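Local coordinates for protein beta-1,3-glucosyltransferase (Paecilomyces sp. J18, PDB 5JVV) that is a beta-1,3-glucosyltransferase, probably a member of the family 16 carbohydrate-active enzymes with their beta-jelly-roll sandwich, at residues W105-T110 and P238-F243; S19-R24 and R74-D79. All coordinates share one frame; numbering follows the deposited sequence.

Interaction 1 of 2, residues W105-T110 and P238-F243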
loop_
_atom_site.group_PDB
_atom_site.type_symbol
_atom_site.label_atom_id
_atom_site.label_comp_id
_atom_site.label_asym_id
_atom_site.label_seq_id
_atom_site.Cartn_x
_atom_site.Cartn_y
_atom_site.Cartn_z
ATOM N N TRP A 105 3.620 -0.171 -1.593
ATOM C CA TRP A 105 4.864 0.233 -0.958
ATOM C C TRP A 105 6.070 -0.119 -1.820
ATOM O O TRP A 105 5.917 -0.689 -2.896
ATOM C CB TRP A 105 4.958 -0.380 0.449
ATOM C CG TRP A 105 4.967 -1.882 0.502
ATOM C CD1 TRP A 105 3.963 -2.738 0.132
ATOM C CD2 TRP A 105 6.033 -2.700 0.997
ATOM N NE1 TRP A 105 4.350 -4.044 0.372
ATOM C CE2 TRP A 105 5.617 -4.043 0.894
ATOM C CE3 TRP A 105 7.300 -2.424 1.526
ATOM C CZ2 TRP A 105 6.430 -5.113 1.295
ATOM C CZ3 TRP A 105 8.105 -3.484 1.917
ATOM C CH2 TRP A 105 7.669 -4.809 1.799
ATOM N N THR A 106 7.263 0.253 -1.361
ATOM C CA THR A 106 8.482 -0.018 -2.119
ATOM C C THR A 106 9.516 -0.674 -1.226
ATOM O O THR A 106 9.596 -0.381 -0.035
ATOM C CB THR A 106 9.086 1.267 -2.765
ATOM O OG1 THR A 106 9.877 1.979 -1.803
ATOM C CG2 THR A 106 7.988 2.184 -3.333
ATOM N N VAL A 107 10.303 -1.571 -1.803
ATOM C CA VAL A 107 11.296 -2.286 -1.013
ATOM C C VAL A 107 12.538 -2.604 -1.842
ATOM O O VAL A 107 12.458 -2.787 -3.058
ATOM C CB VAL A 107 10.682 -3.577 -0.433
ATOM C CG1 VAL A 107 10.475 -4.619 -1.514
ATOM C CG2 VAL A 107 11.533 -4.126 0.709
ATOM N N GLY A 108 13.690 -2.659 -1.177
ATOM C CA GLY A 108 14.921 -3.070 -1.831
ATOM C C GLY A 108 15.056 -4.582 -1.842
ATOM O O GLY A 108 14.060 -5.298 -1.730
ATOM N N ASP A 109 16.286 -5.075 -1.959
ATOM C CA ASP A 109 16.507 -6.515 -2.090
ATOM C C ASP A 109 16.446 -7.249 -0.755
ATOM O O ASP A 109 16.321 -8.473 -0.719
ATOM C CB ASP A 109 17.835 -6.796 -2.794
ATOM C CG ASP A 109 17.842 -6.318 -4.229
ATOM O OD1 ASP A 109 18.792 -5.602 -4.612
ATOM O OD2 ASP A 109 16.896 -6.657 -4.972
ATOM N N THR A 110 16.544 -6.505 0.341
ATOM C CA THR A 110 16.329 -7.093 1.663
ATOM C C THR A 110 15.302 -6.286 2.447
ATOM O O THR A 110 15.049 -5.115 2.142
ATOM C CB THR A 110 17.636 -7.244 2.489
ATOM O OG1 THR A 110 18.164 -5.954 2.822
ATOM C CG2 THR A 110 18.672 -8.030 1.713
ATOM N N PRO A 238 17.613 1.613 -5.738
ATOM C CA PRO A 238 16.455 1.373 -6.612
ATOM C C PRO A 238 15.469 0.395 -5.950
ATOM O O PRO A 238 15.898 -0.573 -5.312
ATOM C CB PRO A 238 17.091 0.769 -7.869
ATOM C CG PRO A 238 18.473 1.379 -7.906
ATOM C CD PRO A 238 18.893 1.459 -6.463
ATOM N N GLN A 239 14.167 0.681 -6.062
ATOM C CA GLN A 239 13.146 -0.022 -5.284
ATOM C C GLN A 239 12.226 -0.810 -6.193
ATOM O O GLN A 239 11.937 -0.378 -7.298
ATOM C CB GLN A 239 12.269 0.989 -4.529
ATOM C CG GLN A 239 13.013 1.862 -3.528
ATOM C CD GLN A 239 13.352 1.115 -2.264
ATOM O OE1 GLN A 239 12.474 0.814 -1.453
ATOM N NE2 GLN A 239 14.636 0.794 -2.087
ATOM N N LYS A 240 11.747 -1.946 -5.710
ATOM C CA LYS A 240 10.633 -2.631 -6.357
ATOM C C LYS A 240 9.338 -2.053 -5.810
ATOM O O LYS A 240 9.248 -1.776 -4.611
ATOM C CB LYS A 240 10.673 -4.120 -6.037
ATOM C CG LYS A 240 11.840 -4.854 -6.661
ATOM C CD LYS A 240 11.826 -6.318 -6.261
ATOM C CE LYS A 240 11.997 -6.481 -4.757
ATOM N NZ LYS A 240 12.452 -7.862 -4.390
ATOM N N LEU A 241 8.347 -1.885 -6.680
ATOM C CA LEU A 241 6.998 -1.506 -6.256
ATOM C C LEU A 241 6.216 -2.756 -5.873
ATOM O O LEU A 241 6.302 -3.783 -6.554
ATOM C CB LEU A 241 6.273 -0.771 -7.382
ATOM C CG LEU A 241 6.921 0.538 -7.842
ATOM C CD1 LEU A 241 6.203 1.126 -9.055
ATOM C CD2 LEU A 241 6.925 1.529 -6.703
ATOM N N VAL A 242 5.445 -2.668 -4.792
ATOM C CA VAL A 242 4.733 -3.830 -4.267
ATOM C C VAL A 242 3.284 -3.489 -3.957
ATOM O O VAL A 242 2.997 -2.460 -3.341
ATOM C CB VAL A 242 5.383 -4.358 -2.963
ATOM C CG1 VAL A 242 4.691 -5.642 -2.495
ATOM C CG2 VAL A 242 6.884 -4.601 -3.153
ATOM N N PHE A 243 2.373 -4.349 -4.407
ATOM C CA PHE A 243 0.985 -4.297 -3.973
ATOM C C PHE A 243 0.721 -5.608 -3.268
ATOM O O PHE A 243 1.011 -6.675 -3.809
ATOM C CB PHE A 243 -0.000 -4.200 -5.150
ATOM C CG PHE A 243 -0.039 -2.860 -5.837
ATOM C CD1 PHE A 243 -0.921 -1.864 -5.414
ATOM C CD2 PHE A 243 0.784 -2.597 -6.931
ATOM C CE1 PHE A 243 -0.967 -0.632 -6.059
ATOM C CE2 PHE A 243 0.740 -1.371 -7.580
ATOM C CZ PHE A 243 -0.134 -0.384 -7.141
HETATM O O HOH W 1 14.432 -0.180 0.639
HETATM O O HOH W 2 12.828 -8.486 -1.613
#
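Two neighbouring antiparallel strands of one curved sheet, 100-107 and 240-247, pair here near the end of the first. Trp105 and Val242 exchange two backbone bonds, Trp105 N to Val242 O at 2.9 Å and Val242 N to Trp105 O at 2.8 Å, and Val107 and Lys240 do the same at the next hydrogen-bonded pair, with the non-hydrogen-bonded Thr106-Leu241 pair in between. On the sheet face carrying these four side chains, the indole of Trp105 lies over Val242: Val242 CB sits 3.8 Å from the centroid of the five-membered ring, while Val242 CG1 comes within 3.3 Å of Trp105 NE1. With chi1 62° the indole is placed between the backbone N and carbonyl carbon, and NE1 gives its hydrogen to Asp244 OD1. Val107 CG1 rests on Val242 CG2 at 3.9 Å. On the other face Thr106 CG2 meets Leu241 CD2, and Thr106 OG1 donates in plane to a lone pair of Gln239 OE1 (2.9 Å). A bend at chi2 (-76°) brings the Gln239 amide to Thr106; its NE2 bonds to Lys237 O and to a water that weakly accepts from Gly108 N. Strand 116-121 flanks Trp105 and Thr106, making 100-107 an inner strand, as expected in a jelly-roll sandwich.

Interaction 2 of 2, residues S19-R24 and R74-D79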
loop_
_atom_site.group_PDB
_atom_site.type_symbol
_atom_site.label_atom_id
_atom_site.label_comp_id
_atom_site.label_asym_id
_atom_site.label_seq_id
_atom_site.Cartn_x
_atom_site.Cartn_y
_atom_site.Cartn_z
ATOM N N SER A 19 6.330 -9.875 -10.472
ATOM C CA SER A 19 6.442 -11.267 -10.064
ATOM C C SER A 19 5.478 -11.473 -8.915
ATOM O O SER A 19 5.160 -10.528 -8.185
ATOM C CB SER A 19 7.868 -11.591 -9.620
ATOM O OG SER A 19 8.265 -10.785 -8.526
ATOM N N PHE A 20 5.002 -12.704 -8.753
ATOM C CA PHE A 20 4.084 -13.024 -7.673
ATOM C C PHE A 20 4.840 -13.688 -6.528
ATOM O O PHE A 20 5.365 -14.798 -6.672
ATOM C CB PHE A 20 2.957 -13.932 -8.168
ATOM C CG PHE A 20 1.871 -13.203 -8.926
ATOM C CD1 PHE A 20 0.544 -13.327 -8.540
ATOM C CD2 PHE A 20 2.178 -12.394 -10.014
ATOM C CE1 PHE A 20 -0.465 -12.663 -9.237
ATOM C CE2 PHE A 20 1.174 -11.725 -10.715
ATOM C CZ PHE A 20 -0.144 -11.860 -10.322
ATOM N N PHE A 21 4.898 -13.004 -5.392
ATOM C CA PHE A 21 5.557 -13.545 -4.202
ATOM C C PHE A 21 4.660 -14.620 -3.623
ATOM O O PHE A 21 3.489 -14.366 -3.349
ATOM C CB PHE A 21 5.774 -12.425 -3.176
ATOM C CG PHE A 21 6.413 -12.886 -1.883
ATOM C CD1 PHE A 21 7.795 -12.891 -1.742
ATOM C CD2 PHE A 21 5.631 -13.290 -0.807
ATOM C CE1 PHE A 21 8.388 -13.302 -0.549
ATOM C CE2 PHE A 21 6.216 -13.703 0.386
ATOM C CZ PHE A 21 7.594 -13.708 0.511
ATOM N N ALA A 22 5.200 -15.816 -3.411
ATOM C CA ALA A 22 4.353 -16.942 -3.025
ATOM C C ALA A 22 4.908 -17.728 -1.849
ATOM O O ALA A 22 4.548 -18.888 -1.641
ATOM C CB ALA A 22 4.117 -17.856 -4.220
ATOM N N ASP A 23 5.774 -17.088 -1.073
ATOM C CA ASP A 23 6.326 -17.707 0.130
ATOM C C ASP A 23 5.565 -17.264 1.379
ATOM O O ASP A 23 4.597 -16.498 1.290
ATOM C CB ASP A 23 7.803 -17.355 0.267
ATOM C CG ASP A 23 8.652 -18.006 -0.801
ATOM O OD1 ASP A 23 8.361 -19.166 -1.163
ATOM O OD2 ASP A 23 9.603 -17.354 -1.278
ATOM N N ARG A 24 6.003 -17.748 2.540
ATOM C CA ARG A 24 5.386 -17.352 3.802
ATOM C C ARG A 24 5.517 -15.849 3.970
ATOM O O ARG A 24 6.534 -15.257 3.601
ATOM C CB ARG A 24 6.037 -18.064 4.994
ATOM C CG ARG A 24 5.790 -19.559 5.045
ATOM C CD ARG A 24 6.305 -20.137 6.358
ATOM N NE ARG A 24 6.739 -21.522 6.203
ATOM C CZ ARG A 24 7.979 -21.880 5.882
ATOM N NH1 ARG A 24 8.908 -20.950 5.691
ATOM N NH2 ARG A 24 8.294 -23.163 5.754
ATOM N N ARG A 74 0.730 -11.037 -3.659
ATOM C CA ARG A 74 1.692 -9.990 -3.384
ATOM C C ARG A 74 2.526 -9.846 -4.648
ATOM O O ARG A 74 3.273 -10.758 -5.028
ATOM C CB ARG A 74 2.551 -10.347 -2.156
ATOM C CG ARG A 74 3.789 -9.484 -1.993
ATOM C CD ARG A 74 4.412 -9.625 -0.606
ATOM N NE ARG A 74 5.808 -9.178 -0.594
ATOM C CZ ARG A 74 6.491 -8.849 0.502
ATOM N NH1 ARG A 74 5.902 -8.865 1.686
ATOM N NH2 ARG A 74 7.761 -8.478 0.406
ATOM N N LEU A 75 2.347 -8.718 -5.325
ATOM C CA LEU A 75 3.006 -8.452 -6.598
ATOM C C LEU A 75 4.197 -7.528 -6.370
ATOM O O LEU A 75 4.060 -6.495 -5.728
ATOM C CB LEU A 75 2.021 -7.793 -7.563
ATOM C CG LEU A 75 1.081 -8.729 -8.327
ATOM C CD1 LEU A 75 0.180 -9.508 -7.382
ATOM C CD2 LEU A 75 0.248 -7.953 -9.347
ATOM N N GLU A 76 5.359 -7.916 -6.891
ATOM C CA GLU A 76 6.586 -7.140 -6.746
ATOM C C GLU A 76 7.121 -6.844 -8.142
ATOM O O GLU A 76 7.307 -7.760 -8.936
ATOM C CB GLU A 76 7.619 -7.909 -5.915
ATOM C CG GLU A 76 7.117 -8.288 -4.526
ATOM C CD GLU A 76 8.117 -9.085 -3.720
ATOM O OE1 GLU A 76 9.148 -9.505 -4.288
ATOM O OE2 GLU A 76 7.871 -9.292 -2.514
ATOM N N SER A 77 7.359 -5.576 -8.455
ATOM C CA SER A 77 7.720 -5.228 -9.824
ATOM C C SER A 77 9.036 -5.878 -10.240
ATOM O O SER A 77 9.949 -6.023 -9.435
ATOM C CB SER A 77 7.785 -3.710 -10.021
ATOM O OG SER A 77 8.834 -3.135 -9.260
ATOM N N THR A 78 9.111 -6.298 -11.498
ATOM C CA THR A 78 10.343 -6.875 -12.019
ATOM C C THR A 78 11.388 -5.789 -12.251
ATOM O O THR A 78 12.565 -5.981 -11.945
ATOM C CB THR A 78 10.089 -7.686 -13.297
ATOM O OG1 THR A 78 9.301 -6.918 -14.213
ATOM C CG2 THR A 78 9.323 -8.935 -12.943
ATOM N N ASP A 79 10.953 -4.645 -12.767
ATOM C CA ASP A 79 11.864 -3.520 -12.958
ATOM C C ASP A 79 11.810 -2.601 -11.742
ATOM O O ASP A 79 10.752 -2.399 -11.142
ATOM C CB ASP A 79 11.521 -2.746 -14.232
ATOM C CG ASP A 79 11.774 -3.557 -15.494
ATOM O OD1 ASP A 79 12.610 -4.488 -15.453
ATOM O OD2 ASP A 79 11.142 -3.257 -16.530
HETATM O O HOH W 3 10.327 -8.879 -8.662
HETATM O O HOH W 4 8.098 -11.952 -6.193
HETATM O O HOH W 5 1.336 -13.624 -4.850
#
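Phe21 lays its ring against the guanidinium end of Arg74, a cation-pi contact with Arg74 CZ 4.6 Å from the ring centroid and only 7° off the normal. The two planes are tilted by 30°, and the extended arginine runs alongside the phenylalanine, its CG against Phe21 CB. The opposite face of the ring meets the backbone N of Asp23, and Arg24 O lies at the ring's edge. Having CG anti to the backbone N (chi1 178°) carries the Phe21 ring across to the arginine. The guanidinium is held from its own strand as well: Arg74 NE at 2.8 Å and NH2 at 3.0 Å both donate to Glu76 OE2, which lies close to the guanidinium plane. This side-on grip fixes the rotation of the cation and probably keeps the carboxylate ionised. The strands 18-20 and 70-77 pair antiparallel within a curved sheet of what is probably a jelly-roll sandwich, with strand 240-247 along the other side of 70-77. Ser19 and Glu76 trade two backbone bonds, and Phe21 N continues the ladder to Arg74 O at 2.8 Å. On the face away from the Ser19 and Glu76 side chains, Leu75 CD1 sits over the Phe20 ring, 3.8 Å from its centroid, with both side chains pointing the same way. Beside Glu76, two waters bind Ser19 OG: one lies 2.8 Å from Ser19 OG and also donates to Ser77 O, and a second water, 2.6 Å from Ser19 OG, donates weakly to Glu76 OE1.

How the interactions relate
Both contacts belong to the same sheet, and strands 70-77 and 240-247, one from each, lie next to each other in it: Leu241 O and Phe243 O probably accept from Ser77 N and Leu75 N. Reading across, 18-20, 70-77, 240-247 and 100-107 follow in that order, all antiparallel neighbours. Interaction 1 is the buried one, held by backbone pairing and apolar contacts, with one Thr106-Gln239 side-chain bond and waters at the Gly108 end. Interaction 2 lies further from the chain centre and is partly exposed; it adds a salt bridge and a cation-pi contact. Val242 and Lys240 connect them: Val242 touches Arg74 and Glu76, and Lys240 makes a long, weak ion pair with Glu76.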